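Local atomic coordinates of TRAP dicarboxylate transporter, DctP subunit (Sulfurospirillum deleyianum, PDB entry 4OVS), a protein that binds succinate in the periplasm and probably delivers it, as the solute-binding subunit, to a TRAP-type dicarboxylate transporter. Residues V98-F110 and I312-I325. Numbering follows the deposited sequence.
Sequences VPEMQLFDLPFIF and IYPQFYKTIGEDLI
With CG set anti to the carbonyl carbon in both L106 and Y313 (chi1 -80° in the tyrosine), L106 CG lies over one face of the Y313 ring, and L106 CB is 3.9 Å from Y313 CE1. The ring edge carries the polar link: Y313 OH donates to P107 O at 2.9 Å, the oxygen lying in the ring plane while the hydroxyl stands above the carbonyl plane, 42° out of it. That carbonyl belongs to the type II turn L106–I109, whose I109 CD1 reaches I325 CG2. Replacing Y313 by an alanine would probably leave P107 O without this donor and open a gap beneath L106. Beside the turn, the end of I312, CD1, comes 3.7 Å from P107 CD, with P107 CG beside it. In the two-lobed periplasmic binding protein fold of this family, the contact joins helix 317-330 and the residues before it to the loop between strand 86-87 and helix 113-120. L103, with CG anti to the backbone N (chi1 171°), forks over helix 317-330: CD1 slides past I325, and L103 CD2 sits 3.8 Å from L324 CG. I320 CD1 presses against Q102 CB at 3.5 Å. The Q102 amide is fixed at both ends: NE2 donates to P99 O, which lies almost in the amide plane, and to a water shared with T319 OG1, while OE1 accepts from V175 N. E100 lays CG 3.6 Å from I320 O and sends its carboxylate to K131.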
ATOM      1  N   VAL A  98       2.579  -3.153 -15.040  1.00 38.24           N
ATOM      2  CA  VAL A  98       3.885  -3.774 -14.810  1.00 37.49           C
ATOM      3  C   VAL A  98       3.757  -5.021 -13.959  1.00 40.97           C
ATOM      4  O   VAL A  98       3.888  -4.957 -12.721  1.00 38.59           O
ATOM      5  CB  VAL A  98       4.854  -2.839 -14.091  1.00 35.11           C
ATOM      6  CG1 VAL A  98       6.182  -3.553 -13.839  1.00 29.74           C
ATOM      7  CG2 VAL A  98       5.072  -1.558 -14.895  1.00 37.86           C
ATOM      8  N   PRO A  99       3.486  -6.160 -14.608  1.00 39.81           N
ATOM      9  CA  PRO A  99       3.302  -7.439 -13.922  1.00 38.52           C
ATOM     10  C   PRO A  99       4.348  -7.723 -12.865  1.00 37.10           C
ATOM     11  O   PRO A  99       4.009  -8.265 -11.798  1.00 39.91           O
ATOM     12  CB  PRO A  99       3.380  -8.453 -15.054  1.00 44.20           C
ATOM     13  CG  PRO A  99       2.836  -7.723 -16.240  1.00 43.92           C
ATOM     14  CD  PRO A  99       3.154  -6.253 -16.038  1.00 42.47           C
ATOM     15  N   GLU A 100       5.589  -7.327 -13.120  1.00 38.34           N
ATOM     16  CA  GLU A 100       6.691  -7.663 -12.219  1.00 39.07           C
ATOM     17  C   GLU A 100       6.558  -7.002 -10.845  1.00 34.08           C
ATOM     18  O   GLU A 100       7.159  -7.456  -9.872  1.00 32.43           O
ATOM     19  CB  GLU A 100       8.060  -7.302 -12.844  1.00 40.30           C
ATOM     20  CG  GLU A 100       8.405  -8.079 -14.101  1.00 42.08           C
ATOM     21  CD  GLU A 100       7.863  -7.426 -15.361  1.00 46.11           C
ATOM     22  OE1 GLU A 100       8.444  -7.612 -16.458  1.00 44.84           O
ATOM     23  OE2 GLU A 100       6.840  -6.724 -15.254  1.00 43.80           O
HETATM   24  N   MSE A 101       5.794  -5.922 -10.766  1.00 38.53           N
HETATM   25  CA  MSE A 101       5.615  -5.259  -9.481  1.00 35.01           C
HETATM   26  C   MSE A 101       4.954  -6.224  -8.493  1.00 36.09           C
HETATM   27  O   MSE A 101       4.966  -5.994  -7.284  1.00 31.76           O
HETATM   28  CB  MSE A 101       4.772  -4.008  -9.629  1.00 39.91           C
HETATM   29  CG  MSE A 101       4.789  -3.113  -8.398  1.00 40.70           C
HETATM   30 SE   MSE A 101       6.440  -2.101  -8.188  1.00 47.45          SE
HETATM   31  CE  MSE A 101       6.196  -0.971  -9.736  1.00 42.74           C
ATOM     32  N   GLN A 102       4.386  -7.321  -8.994  1.00 39.93           N
ATOM     33  CA  GLN A 102       3.806  -8.323  -8.092  1.00 37.61           C
ATOM     34  C   GLN A 102       4.850  -8.962  -7.195  1.00 37.17           C
ATOM     35  O   GLN A 102       4.516  -9.623  -6.206  1.00 37.19           O
ATOM     36  CB  GLN A 102       3.063  -9.402  -8.869  1.00 37.07           C
ATOM     37  CG  GLN A 102       1.802  -8.915  -9.451  1.00 35.26           C
ATOM     38  CD  GLN A 102       1.101  -9.989 -10.229  1.00 45.02           C
ATOM     39  OE1 GLN A 102       0.078 -10.524  -9.791  1.00 42.94           O
ATOM     40  NE2 GLN A 102       1.644 -10.318 -11.401  1.00 48.35           N
ATOM     41  N   LEU A 103       6.119  -8.794  -7.539  1.00 31.44           N
ATOM     42  CA  LEU A 103       7.197  -9.251  -6.676  1.00 32.43           C
ATOM     43  C   LEU A 103       6.999  -8.812  -5.202  1.00 27.51           C
ATOM     44  O   LEU A 103       7.128  -9.604  -4.301  1.00 25.84           O
ATOM     45  CB  LEU A 103       8.522  -8.715  -7.198  1.00 36.99           C
ATOM     46  CG  LEU A 103       9.778  -8.871  -6.354  1.00 36.34           C
ATOM     47  CD1 LEU A 103      10.246 -10.312  -6.259  1.00 36.36           C
ATOM     48  CD2 LEU A 103      10.818  -8.017  -7.011  1.00 41.18           C
ATOM     49  N   PHE A 104       6.667  -7.557  -4.990  1.00 32.93           N
ATOM     50  CA  PHE A 104       6.569  -6.987  -3.653  1.00 29.28           C
ATOM     51  C   PHE A 104       5.271  -7.413  -2.889  1.00 32.16           C
ATOM     52  O   PHE A 104       5.139  -7.181  -1.692  1.00 29.77           O
ATOM     53  CB  PHE A 104       6.599  -5.466  -3.761  1.00 33.73           C
ATOM     54  CG  PHE A 104       7.849  -4.901  -4.386  1.00 33.07           C
ATOM     55  CD1 PHE A 104       9.036  -5.615  -4.408  1.00 36.05           C
ATOM     56  CD2 PHE A 104       7.841  -3.620  -4.930  1.00 33.90           C
ATOM     57  CE1 PHE A 104      10.190  -5.078  -4.958  1.00 31.32           C
ATOM     58  CE2 PHE A 104       9.009  -3.073  -5.498  1.00 32.20           C
ATOM     59  CZ  PHE A 104      10.172  -3.797  -5.500  1.00 34.34           C
ATOM     60  N   ASP A 105       4.331  -8.038  -3.589  1.00 32.13           N
ATOM     61  CA  ASP A 105       3.121  -8.607  -2.987  1.00 28.77           C
ATOM     62  C   ASP A 105       3.284 -10.051  -2.525  1.00 31.56           C
ATOM     63  O   ASP A 105       2.432 -10.574  -1.829  1.00 28.73           O
ATOM     64  CB  ASP A 105       1.985  -8.640  -4.005  1.00 29.58           C
ATOM     65  CG  ASP A 105       1.264  -7.351  -4.115  1.00 33.24           C
ATOM     66  OD1 ASP A 105       1.521  -6.442  -3.290  1.00 32.39           O
ATOM     67  OD2 ASP A 105       0.433  -7.253  -5.043  1.00 34.58           O
ATOM     68  N   LEU A 106       4.345 -10.727  -2.948  1.00 28.76           N
ATOM     69  CA  LEU A 106       4.474 -12.147  -2.618  1.00 28.56           C
ATOM     70  C   LEU A 106       4.473 -12.350  -1.113  1.00 31.91           C
ATOM     71  O   LEU A 106       5.101 -11.603  -0.381  1.00 25.59           O
ATOM     72  CB  LEU A 106       5.746 -12.719  -3.207  1.00 31.75           C
ATOM     73  CG  LEU A 106       5.767 -12.850  -4.724  1.00 28.70           C
ATOM     74  CD1 LEU A 106       7.212 -13.091  -5.201  1.00 36.62           C
ATOM     75  CD2 LEU A 106       4.810 -13.978  -5.173  1.00 31.19           C
ATOM     76  N   PRO A 107       3.741 -13.350  -0.640  1.00 34.95           N
ATOM     77  CA  PRO A 107       3.652 -13.524   0.813  1.00 37.06           C
ATOM     78  C   PRO A 107       4.984 -13.909   1.461  1.00 37.69           C
ATOM     79  O   PRO A 107       5.657 -14.811   1.013  1.00 34.11           O
ATOM     80  CB  PRO A 107       2.597 -14.616   0.980  1.00 35.02           C
ATOM     81  CG  PRO A 107       2.413 -15.229  -0.366  1.00 39.64           C
ATOM     82  CD  PRO A 107       2.777 -14.176  -1.370  1.00 39.08           C
ATOM     83  N   PHE A 108       5.363 -13.167   2.497  1.00 31.19           N
ATOM     84  CA  PHE A 108       6.588 -13.412   3.244  1.00 28.58           C
ATOM     85  C   PHE A 108       7.885 -13.161   2.480  1.00 30.07           C
ATOM     86  O   PHE A 108       8.930 -13.622   2.907  1.00 37.51           O
ATOM     87  CB  PHE A 108       6.612 -14.823   3.812  1.00 30.53           C
ATOM     88  CG  PHE A 108       5.547 -15.060   4.837  1.00 33.70           C
ATOM     89  CD1 PHE A 108       5.732 -14.661   6.144  1.00 31.02           C
ATOM     90  CD2 PHE A 108       4.349 -15.643   4.484  1.00 33.02           C
ATOM     91  CE1 PHE A 108       4.745 -14.849   7.105  1.00 33.38           C
ATOM     92  CE2 PHE A 108       3.345 -15.847   5.448  1.00 34.16           C
ATOM     93  CZ  PHE A 108       3.548 -15.447   6.757  1.00 30.05           C
ATOM     94  N   ILE A 109       7.837 -12.388   1.400  1.00 34.06           N
ATOM     95  CA  ILE A 109       9.053 -12.105   0.632  1.00 35.33           C
ATOM     96  C   ILE A 109      10.031 -11.190   1.413  1.00 31.67           C
ATOM     97  O   ILE A 109      11.250 -11.341   1.336  1.00 27.95           O
ATOM     98  CB  ILE A 109       8.720 -11.535  -0.789  1.00 34.74           C
ATOM     99  CG1 ILE A 109       9.989 -11.423  -1.645  1.00 35.86           C
ATOM    100  CG2 ILE A 109       8.090 -10.178  -0.712  1.00 36.11           C
ATOM    101  CD1 ILE A 109      10.182 -12.530  -2.628  1.00 39.28           C
ATOM    102  N   PHE A 110       9.500 -10.258   2.195  1.00 24.23           N
ATOM    103  CA  PHE A 110      10.349  -9.332   2.959  1.00 28.68           C
ATOM    104  C   PHE A 110      10.447  -9.794   4.426  1.00 32.18           C
ATOM    105  O   PHE A 110       9.407  -9.972   5.078  1.00 27.58           O
ATOM    106  CB  PHE A 110       9.801  -7.891   2.919  1.00 25.66           C
ATOM    107  CG  PHE A 110       9.825  -7.239   1.544  1.00 26.98           C
ATOM    108  CD1 PHE A 110      11.031  -6.897   0.928  1.00 31.03           C
ATOM    109  CD2 PHE A 110       8.664  -6.970   0.870  1.00 27.26           C
ATOM    110  CE1 PHE A 110      11.053  -6.302  -0.344  1.00 27.98           C
ATOM    111  CE2 PHE A 110       8.678  -6.389  -0.397  1.00 32.38           C
ATOM    112  CZ  PHE A 110       9.887  -6.059  -1.010  1.00 29.02           C
ATOM    113  N   ILE A 312       2.809 -20.671  -3.678  1.00 44.08           N
ATOM    114  CA  ILE A 312       2.313 -20.020  -4.878  1.00 43.72           C
ATOM    115  C   ILE A 312       3.433 -19.429  -5.774  1.00 43.37           C
ATOM    116  O   ILE A 312       3.171 -19.047  -6.921  1.00 43.26           O
ATOM    117  CB  ILE A 312       1.326 -18.901  -4.517  1.00 42.90           C
ATOM    118  CG1 ILE A 312       2.066 -17.664  -4.000  1.00 41.91           C
ATOM    119  CG2 ILE A 312       0.289 -19.378  -3.454  1.00 43.24           C
ATOM    120  CD1 ILE A 312       1.154 -16.472  -3.772  1.00 41.13           C
ATOM    121  N   TYR A 313       4.658 -19.326  -5.256  1.00 43.23           N
ATOM    122  CA  TYR A 313       5.710 -18.573  -5.966  1.00 42.80           C
ATOM    123  C   TYR A 313       5.923 -19.085  -7.406  1.00 43.44           C
ATOM    124  O   TYR A 313       6.057 -18.291  -8.344  1.00 43.04           O
ATOM    125  CB  TYR A 313       7.050 -18.616  -5.210  1.00 42.80           C
ATOM    126  CG  TYR A 313       7.232 -17.669  -4.023  1.00 41.94           C
ATOM    127  CD1 TYR A 313       6.165 -17.250  -3.245  1.00 41.49           C
ATOM    128  CD2 TYR A 313       8.502 -17.231  -3.669  1.00 42.69           C
ATOM    129  CE1 TYR A 313       6.361 -16.394  -2.139  1.00 40.77           C
ATOM    130  CE2 TYR A 313       8.702 -16.392  -2.585  1.00 42.40           C
ATOM    131  CZ  TYR A 313       7.633 -15.981  -1.817  1.00 40.50           C
ATOM    132  OH  TYR A 313       7.878 -15.130  -0.747  1.00 39.83           O
ATOM    133  N   PRO A 314       5.986 -20.411  -7.589  1.00 44.49           N
ATOM    134  CA  PRO A 314       6.321 -20.881  -8.939  1.00 45.15           C
ATOM    135  C   PRO A 314       5.310 -20.502 -10.017  1.00 45.01           C
ATOM    136  O   PRO A 314       5.676 -20.330 -11.171  1.00 45.17           O
ATOM    137  CB  PRO A 314       6.398 -22.393  -8.765  1.00 46.34           C
ATOM    138  CG  PRO A 314       6.895 -22.557  -7.372  1.00 46.26           C
ATOM    139  CD  PRO A 314       6.224 -21.456  -6.578  1.00 45.16           C
ATOM    140  N   GLN A 315       4.051 -20.373  -9.650  1.00 45.83           N
ATOM    141  CA  GLN A 315       3.029 -19.895 -10.576  1.00 48.57           C
ATOM    142  C   GLN A 315       3.452 -18.571 -11.228  1.00 49.83           C
ATOM    143  O   GLN A 315       2.937 -18.210 -12.285  1.00 49.10           O
ATOM    144  CB  GLN A 315       1.710 -19.651  -9.824  1.00 50.62           C
ATOM    145  CG  GLN A 315       1.242 -20.802  -8.936  1.00 53.10           C
ATOM    146  CD  GLN A 315      -0.111 -20.517  -8.327  1.00 50.14           C
ATOM    147  OE1 GLN A 315      -0.867 -19.681  -8.833  1.00 52.83           O
ATOM    148  NE2 GLN A 315      -0.415 -21.182  -7.228  1.00 45.88           N
ATOM    149  N   PHE A 316       4.381 -17.852 -10.591  1.00 43.27           N
ATOM    150  CA  PHE A 316       4.711 -16.492 -10.994  1.00 44.34           C
ATOM    151  C   PHE A 316       6.148 -16.289 -11.524  1.00 46.86           C
ATOM    152  O   PHE A 316       6.554 -15.152 -11.797  1.00 44.44           O
ATOM    153  CB  PHE A 316       4.439 -15.543  -9.817  1.00 41.36           C
ATOM    154  CG  PHE A 316       3.013 -15.513  -9.408  1.00 41.25           C
ATOM    155  CD1 PHE A 316       2.121 -14.698 -10.063  1.00 44.09           C
ATOM    156  CD2 PHE A 316       2.546 -16.341  -8.403  1.00 42.56           C
ATOM    157  CE1 PHE A 316       0.774 -14.686  -9.702  1.00 44.46           C
ATOM    158  CE2 PHE A 316       1.205 -16.333  -8.031  1.00 44.33           C
ATOM    159  CZ  PHE A 316       0.321 -15.503  -8.677  1.00 44.90           C
ATOM    160  N   TYR A 317       6.910 -17.370 -11.659  1.00 43.21           N
ATOM    161  CA  TYR A 317       8.236 -17.303 -12.290  1.00 45.52           C
ATOM    162  C   TYR A 317       8.151 -16.747 -13.712  1.00 47.24           C
ATOM    163  O   TYR A 317       9.052 -16.045 -14.179  1.00 45.08           O
ATOM    164  CB  TYR A 317       8.872 -18.694 -12.351  1.00 45.24           C
ATOM    165  CG  TYR A 317       9.329 -19.246 -11.014  1.00 48.12           C
ATOM    166  CD1 TYR A 317       9.175 -18.516  -9.837  1.00 49.46           C
ATOM    167  CD2 TYR A 317       9.912 -20.507 -10.929  1.00 45.91           C
ATOM    168  CE1 TYR A 317       9.603 -19.034  -8.625  1.00 46.77           C
ATOM    169  CE2 TYR A 317      10.343 -21.017  -9.739  1.00 45.99           C
ATOM    170  CZ  TYR A 317      10.194 -20.284  -8.591  1.00 48.76           C
ATOM    171  OH  TYR A 317      10.627 -20.812  -7.402  1.00 50.63           O
ATOM    172  N   LYS A 318       7.068 -17.065 -14.407  1.00 54.32           N
ATOM    173  CA  LYS A 318       6.931 -16.646 -15.783  1.00 52.83           C
ATOM    174  C   LYS A 318       6.703 -15.143 -15.908  1.00 54.15           C
ATOM    175  O   LYS A 318       7.366 -14.482 -16.709  1.00 54.68           O
ATOM    176  CB  LYS A 318       5.801 -17.424 -16.445  1.00 59.46           C
ATOM    177  CG  LYS A 318       5.503 -17.024 -17.866  1.00 63.68           C
ATOM    178  CD  LYS A 318       4.264 -17.758 -18.347  1.00 65.30           C
ATOM    179  CE  LYS A 318       4.546 -19.230 -18.598  1.00 64.77           C
ATOM    180  NZ  LYS A 318       5.369 -19.394 -19.816  1.00 69.09           N
ATOM    181  N   THR A 319       5.798 -14.594 -15.102  1.00 42.23           N
ATOM    182  CA  THR A 319       5.378 -13.212 -15.299  1.00 42.80           C
ATOM    183  C   THR A 319       6.165 -12.228 -14.438  1.00 44.37           C
ATOM    184  O   THR A 319       6.262 -11.059 -14.789  1.00 48.67           O
ATOM    185  CB  THR A 319       3.883 -13.049 -15.000  1.00 49.00           C
ATOM    186  OG1 THR A 319       3.584 -13.653 -13.733  1.00 48.09           O
ATOM    187  CG2 THR A 319       3.046 -13.719 -16.075  1.00 48.70           C
ATOM    188  N   ILE A 320       6.714 -12.698 -13.318  1.00 46.11           N
ATOM    189  CA  ILE A 320       7.547 -11.862 -12.435  1.00 44.17           C
ATOM    190  C   ILE A 320       9.033 -12.077 -12.692  1.00 49.11           C
ATOM    191  O   ILE A 320       9.800 -11.119 -12.772  1.00 45.73           O
ATOM    192  CB  ILE A 320       7.289 -12.157 -10.933  1.00 43.80           C
ATOM    193  CG1 ILE A 320       5.818 -11.920 -10.580  1.00 43.34           C
ATOM    194  CG2 ILE A 320       8.202 -11.295 -10.052  1.00 44.38           C
ATOM    195  CD1 ILE A 320       5.531 -11.870  -9.064  1.00 46.33           C
ATOM    196  N   GLY A 321       9.444 -13.337 -12.792  1.00 43.82           N
ATOM    197  CA  GLY A 321      10.835 -13.642 -13.079  1.00 45.43           C
ATOM    198  C   GLY A 321      11.467 -14.404 -11.934  1.00 44.69           C
ATOM    199  O   GLY A 321      11.615 -13.882 -10.835  1.00 42.42           O
ATOM    200  N   GLU A 322      11.830 -15.651 -12.177  1.00 43.10           N
ATOM    201  CA  GLU A 322      12.402 -16.446 -11.111  1.00 43.30           C
ATOM    202  C   GLU A 322      13.618 -15.748 -10.552  1.00 42.94           C
ATOM    203  O   GLU A 322      13.743 -15.604  -9.347  1.00 44.57           O
ATOM    204  CB  GLU A 322      12.795 -17.824 -11.577  1.00 45.00           C
ATOM    205  CG  GLU A 322      13.543 -18.588 -10.502  1.00 49.22           C
ATOM    206  CD  GLU A 322      13.705 -20.066 -10.822  1.00 49.94           C
ATOM    207  OE1 GLU A 322      13.543 -20.446 -11.998  1.00 54.93           O
ATOM    208  OE2 GLU A 322      13.990 -20.853  -9.893  1.00 48.26           O
ATOM    209  N   ASP A 323      14.514 -15.297 -11.418  1.00 48.45           N
ATOM    210  CA  ASP A 323      15.770 -14.756 -10.935  1.00 48.40           C
ATOM    211  C   ASP A 323      15.547 -13.424 -10.224  1.00 46.33           C
ATOM    212  O   ASP A 323      16.375 -12.988  -9.427  1.00 42.78           O
ATOM    213  CB  ASP A 323      16.790 -14.650 -12.076  1.00 54.32           C
ATOM    214  CG  ASP A 323      17.312 -16.025 -12.520  1.00 60.87           C
ATOM    215  OD1 ASP A 323      17.545 -16.907 -11.641  1.00 59.65           O
ATOM    216  OD2 ASP A 323      17.465 -16.233 -13.748  1.00 63.95           O
ATOM    217  N   LEU A 324      14.416 -12.783 -10.485  1.00 43.90           N
ATOM    218  CA  LEU A 324      14.114 -11.526  -9.816  1.00 42.87           C
ATOM    219  C   LEU A 324      13.724 -11.872  -8.380  1.00 43.28           C
ATOM    220  O   LEU A 324      14.221 -11.268  -7.435  1.00 42.39           O
ATOM    221  CB  LEU A 324      13.025 -10.768 -10.571  1.00 43.29           C
ATOM    222  CG  LEU A 324      12.591  -9.371 -10.121  1.00 47.28           C
ATOM    223  CD1 LEU A 324      13.770  -8.493  -9.752  1.00 41.52           C
ATOM    224  CD2 LEU A 324      11.788  -8.700 -11.233  1.00 51.37           C
ATOM    225  N   ILE A 325      12.876 -12.883  -8.216  1.00 44.74           N
ATOM    226  CA  ILE A 325      12.446 -13.315  -6.871  1.00 40.12           C
ATOM    227  C   ILE A 325      13.672 -13.755  -6.059  1.00 44.70           C
ATOM    228  O   ILE A 325      13.758 -13.509  -4.871  1.00 45.92           O
ATOM    229  CB  ILE A 325      11.469 -14.521  -6.942  1.00 42.70           C
ATOM    230  CG1 ILE A 325      10.112 -14.113  -7.514  1.00 41.66           C
ATOM    231  CG2 ILE A 325      11.235 -15.099  -5.569  1.00 40.89           C
ATOM    232  CD1 ILE A 325       9.244 -15.298  -7.903  1.00 42.63           C
TER
HETATM  233  O   HOH W   1       0.811 -12.417 -13.285  1.00 35.10           O